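Local coordinates for hypothetical protein (PDB 2OD6), which is of unknown function but has a dimeric ferredoxin-like fold and binds 10-oxohexadecanoic acid in the crystal, which suggests a role with a fatty-acid-like ligand, at residues 10-15 against 60-65; 14-19 against 94-99. All coordinates share one frame; numbering follows the deposited sequence.

Contact 1 (10-15 against 60-65); sequences FTTADF and RVVMTY. With OHA (10-oxohexadecanoic acid), chain E.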
loop_
_atom_site.group_PDB
_atom_site.type_symbol
_atom_site.label_atom_id
_atom_site.label_comp_id
_atom_site.label_asym_id
_atom_site.label_seq_id
_atom_site.Cartn_x
_atom_site.Cartn_y
_atom_site.Cartn_z
ATOM N N PHE A 10 0.162 -5.659 1.445
ATOM C CA PHE A 10 1.299 -4.746 1.378
ATOM C C PHE A 10 2.395 -5.385 2.102
ATOM O O PHE A 10 2.280 -5.584 3.303
ATOM C CB PHE A 10 0.995 -3.410 2.063
ATOM C CG PHE A 10 -0.226 -2.735 1.544
ATOM C CD1 PHE A 10 -0.177 -1.928 0.422
ATOM C CD2 PHE A 10 -1.442 -2.932 2.164
ATOM C CE1 PHE A 10 -1.321 -1.311 -0.058
ATOM C CE2 PHE A 10 -2.589 -2.316 1.685
ATOM C CZ PHE A 10 -2.535 -1.514 0.572
ATOM N N THR A 11 3.420 -5.795 1.382
ATOM C CA THR A 11 4.586 -6.415 2.069
ATOM C C THR A 11 5.653 -5.357 2.146
ATOM O O THR A 11 6.051 -4.792 1.088
ATOM C CB THR A 11 5.039 -7.625 1.251
ATOM O OG1 THR A 11 3.980 -8.588 1.217
ATOM C CG2 THR A 11 6.283 -8.266 1.819
ATOM N N THR A 12 6.212 -5.173 3.341
ATOM C CA THR A 12 7.324 -4.268 3.543
ATOM C C THR A 12 8.538 -5.134 3.734
ATOM O O THR A 12 8.547 -6.077 4.558
ATOM C CB THR A 12 7.126 -3.270 4.744
ATOM O OG1 THR A 12 5.970 -2.460 4.477
ATOM C CG2 THR A 12 8.369 -2.374 4.930
ATOM N N ALA A 13 9.541 -4.835 2.924
ATOM C CA ALA A 13 10.800 -5.530 2.914
ATOM C C ALA A 13 11.955 -4.598 3.326
ATOM O O ALA A 13 12.212 -3.604 2.657
ATOM C CB ALA A 13 10.987 -6.054 1.528
ATOM N N ASP A 14 12.692 -4.937 4.385
ATOM C CA ASP A 14 13.784 -4.116 4.857
ATOM C C ASP A 14 15.075 -4.844 4.742
ATOM O O ASP A 14 15.109 -6.010 5.065
ATOM C CB ASP A 14 13.671 -3.876 6.352
ATOM C CG ASP A 14 13.075 -2.568 6.671
ATOM O OD1 ASP A 14 11.864 -2.442 6.418
ATOM O OD2 ASP A 14 13.824 -1.688 7.152
ATOM N N PHE A 15 16.136 -4.113 4.397
ATOM C CA PHE A 15 17.418 -4.681 4.080
ATOM C C PHE A 15 18.412 -3.931 4.866
ATOM O O PHE A 15 18.160 -2.825 5.355
ATOM C CB PHE A 15 17.735 -4.551 2.599
ATOM C CG PHE A 15 16.688 -5.124 1.729
ATOM C CD1 PHE A 15 15.661 -4.361 1.341
ATOM C CD2 PHE A 15 16.679 -6.470 1.378
ATOM C CE1 PHE A 15 14.680 -4.869 0.575
ATOM C CE2 PHE A 15 15.659 -6.991 0.580
ATOM C CZ PHE A 15 14.670 -6.191 0.216
ATOM N N ARG A 60 14.258 0.092 1.946
ATOM C CA ARG A 60 12.980 -0.472 2.195
ATOM C C ARG A 60 12.085 -0.272 0.983
ATOM O O ARG A 60 12.068 0.769 0.410
ATOM C CB ARG A 60 12.383 0.186 3.480
ATOM C CG ARG A 60 11.011 -0.314 3.950
ATOM C CD ARG A 60 10.489 0.448 5.231
ATOM N NE ARG A 60 11.377 0.290 6.421
ATOM C CZ ARG A 60 11.335 1.074 7.487
ATOM N NH1 ARG A 60 10.444 2.012 7.614
ATOM N NH2 ARG A 60 12.196 0.867 8.483
ATOM N N VAL A 61 11.406 -1.334 0.641
ATOM C CA VAL A 61 10.392 -1.278 -0.445
ATOM C C VAL A 61 9.103 -1.726 0.116
ATOM O O VAL A 61 9.037 -2.559 0.982
ATOM C CB VAL A 61 10.821 -2.132 -1.646
ATOM C CG1 VAL A 61 12.152 -1.542 -2.233
ATOM C CG2 VAL A 61 10.981 -3.616 -1.292
ATOM N N VAL A 62 8.014 -1.183 -0.423
ATOM C CA VAL A 62 6.719 -1.750 -0.182
ATOM C C VAL A 62 6.224 -2.356 -1.494
ATOM O O VAL A 62 6.179 -1.694 -2.525
ATOM C CB VAL A 62 5.679 -0.687 0.344
ATOM C CG1 VAL A 62 4.242 -1.286 0.458
ATOM C CG2 VAL A 62 6.142 -0.156 1.699
HETATM N N MSE A 63 5.811 -3.619 -1.410
HETATM C CA MSE A 63 5.247 -4.365 -2.498
HETATM C C MSE A 63 3.718 -4.488 -2.357
HETATM O O MSE A 63 3.195 -4.877 -1.288
HETATM C CB MSE A 63 5.947 -5.712 -2.528
HETATM C CG MSE A 63 7.430 -5.552 -2.869
HETATM SE SE MSE A 63 8.191 -7.340 -3.052
HETATM C CE MSE A 63 8.241 -7.885 -1.259
ATOM N N THR A 64 2.970 -4.140 -3.385
ATOM C CA THR A 64 1.571 -4.215 -3.260
ATOM C C THR A 64 1.085 -5.310 -4.216
ATOM O O THR A 64 1.534 -5.377 -5.346
ATOM C CB THR A 64 0.873 -2.864 -3.581
ATOM O OG1 THR A 64 0.975 -2.642 -4.981
ATOM C CG2 THR A 64 1.520 -1.701 -2.819
ATOM N N TYR A 65 0.190 -6.172 -3.726
ATOM C CA TYR A 65 -0.473 -7.195 -4.520
ATOM C C TYR A 65 -1.964 -6.901 -4.529
ATOM O O TYR A 65 -2.603 -6.943 -3.487
ATOM C CB TYR A 65 -0.232 -8.540 -3.867
ATOM C CG TYR A 65 1.188 -8.902 -3.803
ATOM C CD1 TYR A 65 1.962 -8.473 -2.726
ATOM C CD2 TYR A 65 1.800 -9.642 -4.807
ATOM C CE1 TYR A 65 3.332 -8.789 -2.620
ATOM C CE2 TYR A 65 3.197 -9.976 -4.705
ATOM C CZ TYR A 65 3.917 -9.533 -3.616
ATOM O OH TYR A 65 5.227 -9.840 -3.534
HETATM O O2 OHA E . -0.625 -11.357 -0.752
HETATM C C16 OHA E . 0.400 -11.685 -0.160
HETATM O O3 OHA E . 0.301 -11.735 1.149
HETATM C C15 OHA E . 1.699 -12.061 -0.857
HETATM C C14 OHA E . 2.919 -11.935 0.075
HETATM C C13 OHA E . 4.236 -12.549 -0.463
HETATM C C12 OHA E . 5.438 -11.582 -0.489
HETATM C C11 OHA E . 6.831 -12.267 -0.532
HETATM C C10 OHA E . 7.839 -11.696 -1.550
HETATM C C9 OHA E . 7.564 -12.252 -2.965
HETATM C C8 OHA E . 8.190 -11.483 -4.152
HETATM C C7 OHA E . 7.631 -11.988 -5.489
HETATM O O1 OHA E . 6.592 -11.523 -5.952
HETATM C C6 OHA E . 8.291 -13.080 -6.301
HETATM C C5 OHA E . 9.643 -13.527 -5.749
HETATM C C4 OHA E . 10.291 -14.556 -6.694
HETATM C C3 OHA E . 11.734 -14.970 -6.343
HETATM C C2 OHA E . 12.743 -13.823 -6.197
HETATM C C1 OHA E . 13.297 -13.775 -4.779
#

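Contact 2 (14-19 against 94-99); sequences DFINDV and VTTAKF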
loop_
_atom_site.group_PDB
_atom_site.type_symbol
_atom_site.label_atom_id
_atom_site.label_comp_id
_atom_site.label_asym_id
_atom_site.label_seq_id
_atom_site.Cartn_x
_atom_site.Cartn_y
_atom_site.Cartn_z
ATOM N N ASP A 14 12.692 -4.937 4.385
ATOM C CA ASP A 14 13.784 -4.116 4.857
ATOM C C ASP A 14 15.075 -4.844 4.742
ATOM O O ASP A 14 15.109 -6.010 5.065
ATOM C CB ASP A 14 13.671 -3.876 6.352
ATOM C CG ASP A 14 13.075 -2.568 6.671
ATOM O OD1 ASP A 14 11.864 -2.442 6.418
ATOM O OD2 ASP A 14 13.824 -1.688 7.152
ATOM N N PHE A 15 16.136 -4.113 4.397
ATOM C CA PHE A 15 17.418 -4.681 4.080
ATOM C C PHE A 15 18.412 -3.931 4.866
ATOM O O PHE A 15 18.160 -2.825 5.355
ATOM C CB PHE A 15 17.735 -4.551 2.599
ATOM C CG PHE A 15 16.688 -5.124 1.729
ATOM C CD1 PHE A 15 15.661 -4.361 1.341
ATOM C CD2 PHE A 15 16.679 -6.470 1.378
ATOM C CE1 PHE A 15 14.680 -4.869 0.575
ATOM C CE2 PHE A 15 15.659 -6.991 0.580
ATOM C CZ PHE A 15 14.670 -6.191 0.216
ATOM N N ILE A 16 19.540 -4.588 5.041
ATOM C CA ILE A 16 20.630 -4.055 5.770
ATOM C C ILE A 16 21.430 -2.917 5.125
ATOM O O ILE A 16 22.248 -2.280 5.818
ATOM C CB ILE A 16 21.640 -5.184 5.920
ATOM C CG1 ILE A 16 21.252 -6.090 7.049
ATOM C CG2 ILE A 16 22.996 -4.638 6.076
ATOM C CD1 ILE A 16 22.422 -6.933 7.391
ATOM N N ASN A 17 21.353 -2.805 3.809
ATOM C CA ASN A 17 22.185 -1.909 3.029
ATOM C C ASN A 17 21.588 -1.884 1.657
ATOM O O ASN A 17 20.828 -2.775 1.313
ATOM C CB ASN A 17 23.627 -2.431 2.943
ATOM C CG ASN A 17 23.728 -3.821 2.308
ATOM O OD1 ASN A 17 23.135 -4.129 1.266
ATOM N ND2 ASN A 17 24.485 -4.651 2.923
ATOM N N ASP A 18 22.068 -0.919 0.879
ATOM C CA ASP A 18 21.695 -0.654 -0.490
ATOM C C ASP A 18 21.953 -1.824 -1.433
ATOM O O ASP A 18 21.108 -2.108 -2.249
ATOM C CB ASP A 18 22.492 0.572 -0.935
ATOM C CG ASP A 18 22.015 1.113 -2.242
ATOM O OD1 ASP A 18 20.850 1.582 -2.288
ATOM O OD2 ASP A 18 22.807 1.055 -3.218
ATOM N N VAL A 19 23.102 -2.475 -1.313
ATOM C CA VAL A 19 23.492 -3.662 -2.089
ATOM C C VAL A 19 22.414 -4.728 -1.946
ATOM O O VAL A 19 21.846 -5.201 -2.947
ATOM C CB VAL A 19 24.893 -4.221 -1.608
ATOM C CG1 VAL A 19 25.167 -5.619 -2.150
ATOM C CG2 VAL A 19 26.006 -3.299 -2.058
ATOM N N VAL A 94 15.895 -14.047 0.498
ATOM C CA VAL A 94 15.150 -13.354 1.525
ATOM C C VAL A 94 15.748 -13.500 2.946
ATOM O O VAL A 94 15.137 -13.057 3.900
ATOM C CB VAL A 94 13.689 -13.858 1.496
ATOM C CG1 VAL A 94 13.106 -13.680 0.070
ATOM C CG2 VAL A 94 13.603 -15.311 1.968
ATOM N N THR A 95 16.936 -14.089 3.085
ATOM C CA THR A 95 17.445 -14.512 4.393
ATOM C C THR A 95 18.017 -13.384 5.237
ATOM O O THR A 95 18.107 -13.509 6.455
ATOM C CB THR A 95 18.519 -15.634 4.297
ATOM O OG1 THR A 95 18.244 -16.626 5.293
ATOM C CG2 THR A 95 19.975 -15.087 4.488
ATOM N N THR A 96 18.422 -12.296 4.608
ATOM C CA THR A 96 18.923 -11.163 5.378
ATOM C C THR A 96 17.886 -9.993 5.412
ATOM O O THR A 96 17.925 -9.162 6.344
ATOM C CB THR A 96 20.335 -10.736 4.870
ATOM O OG1 THR A 96 20.939 -9.818 5.798
ATOM C CG2 THR A 96 20.227 -10.118 3.441
ATOM N N ALA A 97 16.974 -9.945 4.430
ATOM C CA ALA A 97 15.764 -9.127 4.527
ATOM C C ALA A 97 14.808 -9.501 5.677
ATOM O O ALA A 97 14.786 -10.632 6.120
ATOM C CB ALA A 97 15.008 -9.181 3.245
ATOM N N LYS A 98 14.010 -8.530 6.131
ATOM C CA LYS A 98 12.950 -8.721 7.135
ATOM C C LYS A 98 11.707 -8.345 6.411
ATOM O O LYS A 98 11.706 -7.308 5.758
ATOM C CB LYS A 98 13.114 -7.769 8.316
ATOM C CG LYS A 98 14.390 -7.945 9.068
ATOM C CD LYS A 98 14.375 -7.227 10.440
ATOM C CE LYS A 98 15.513 -7.697 11.306
ATOM N NZ LYS A 98 15.825 -6.757 12.444
ATOM N N PHE A 99 10.650 -9.165 6.460
ATOM C CA PHE A 99 9.429 -8.849 5.596
ATOM C C PHE A 99 8.284 -8.795 6.556
ATOM O O PHE A 99 8.243 -9.608 7.457
ATOM C CB PHE A 99 9.101 -9.978 4.648
ATOM C CG PHE A 99 10.132 -10.211 3.623
ATOM C CD1 PHE A 99 11.205 -11.034 3.890
ATOM C CD2 PHE A 99 10.043 -9.612 2.389
ATOM C CE1 PHE A 99 12.195 -11.237 2.936
ATOM C CE2 PHE A 99 11.017 -9.806 1.425
ATOM C CZ PHE A 99 12.093 -10.630 1.691
HETATM O O HOH W 1 17.097 -6.626 6.961
#

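Contact 1 (10-15 against 60-65)
Arg-60 and Asp-14 form a non-hydrogen-bonded antiparallel pair whose side chains run alongside one another into a salt bridge. Arg-60 NE gives its hydrogen to Asp-14 OD1 at 2.8 Å on the syn side; OD1 is tilted from the guanidinium plane, OD2 lies in it at the edge, and the groups are turned 42° apart. Weak bonds from NE and NH2 reach OD2. With its CG anti to the backbone N (chi1 -178°), Arg-60 CG comes 3.5 Å from Thr-12 CG2. A leucine in place of the arginine would probably leave the Asp-14 carboxylate without its positive mate.

Val-61 and Ala-13 exchange two backbone bonds, and the one from Ala-13 N to Val-61 O (3.0 Å) is almost straight at 176°. Val-61 CG2 sits 3.7 Å from Ala-13 CB and meets the Phe-15 ring at its edge. Val-62 splits its methyls: CG2 lies 3.6 Å from Thr-12 OG1, and CG1 approaches Phe-10 CB. Selenomethionine Met-63 pairs with Thr-11 through two backbone bonds; a bend at chi3 brings CE to 3.7 Å from Thr-11 CG2 and near OHA C10. Thr-11 OG1 is bonded to Thr-101. Thr-64 sets CG2 3.7 Å from Phe-10 CD1, with OG1 bonded to Ser-48. Tyr-65 OH donates to the ligand ketone O1 at 3.2 Å, while OHA C15 lies over one ring face.

Thr-11, Met-63 and Tyr-65 line the 10-oxohexadecanoic acid pocket; Phe-10, Val-62 and Thr-64, on the opposite sheet face, meet the second subunit of this dimeric ferredoxin-like fold. Strands 44-52 and 98-109 flank the pair; Val-61 and Met-63 pack on helix 18-40.

Contact 2 (14-19 against 94-99)
Asp-14 and Lys-98 form an antiparallel hydrogen-bonded pair, and both of its backbone bonds are well made. Asp-14 N donates to Lys-98 O at 2.9 Å with an angle of 168° at the hydrogen. The return bond, from Lys-98 N to Asp-14 O, is also 2.9 Å.

Asp-14 O has more than this one partner. A water donates to it at 2.8 Å and gives its other hydrogen to Thr-96 O at 2.7 Å, bridging the two backbones beside the Asp-14/Lys-98 pair; Ala-97 CA adds a CA-H...O contact to Asp-14 O at 3.2 Å. Two conventional bonds therefore hold this carbonyl oxygen, and the carbonyl of Thr-96, in the loop, is satisfied through solvent.

In the ferredoxin-like topology, the first strand pairs with the last, and this contact lies near the end of strand 7-15 and the start of strand 98-109: the first strand is about to turn into helix 18-40, while the chain arriving from helix 90-93 enters the last. At the turn, Asn-17 is the N-cap of helix 18-40, its OD1 accepting from Asp-20 N.

The apolar part is small. Phe-15 CE2 comes to 3.5 Å from Ala-97 CB. With CG anti to the carbonyl carbon (chi1 -55°), the same ring also reaches Met-21 and Phe-24 of helix 18-40, and the Phe-15 backbone is hydrogen-bonded to Phe-59. Further out, and separate from that apolar pair, a methyl makes a van der Waals approach to a hydroxyl: Ile-16 and Thr-96 cross at about a right angle, with Ile-16 CD1 3.6 Å from Thr-96 OG1.

How the contacts relate
From the N terminus, strand 7-15 enters both contacts, and Asp-14 and Phe-15 are common to them. Contact 1 closes the shorter loop, with 44 residues between its segments, including helix 18-40 and strand 44-52, before strand 59-67 returns antiparallel. Contact 2 closes a longer loop of 74 residues that also takes in strand 59-67 and helices 70-85 and 90-93. Because their starting segments overlap, the two are staggered along the chain from one shared stretch and neither strictly nest nor cross. Strand 7-15 is thus fastened to 59-67 along one edge and to 98-109 along the other. Phe-99 of contact 2 packs on contact 1, its CE2 lying 3.8 Å from Ala-13 CB.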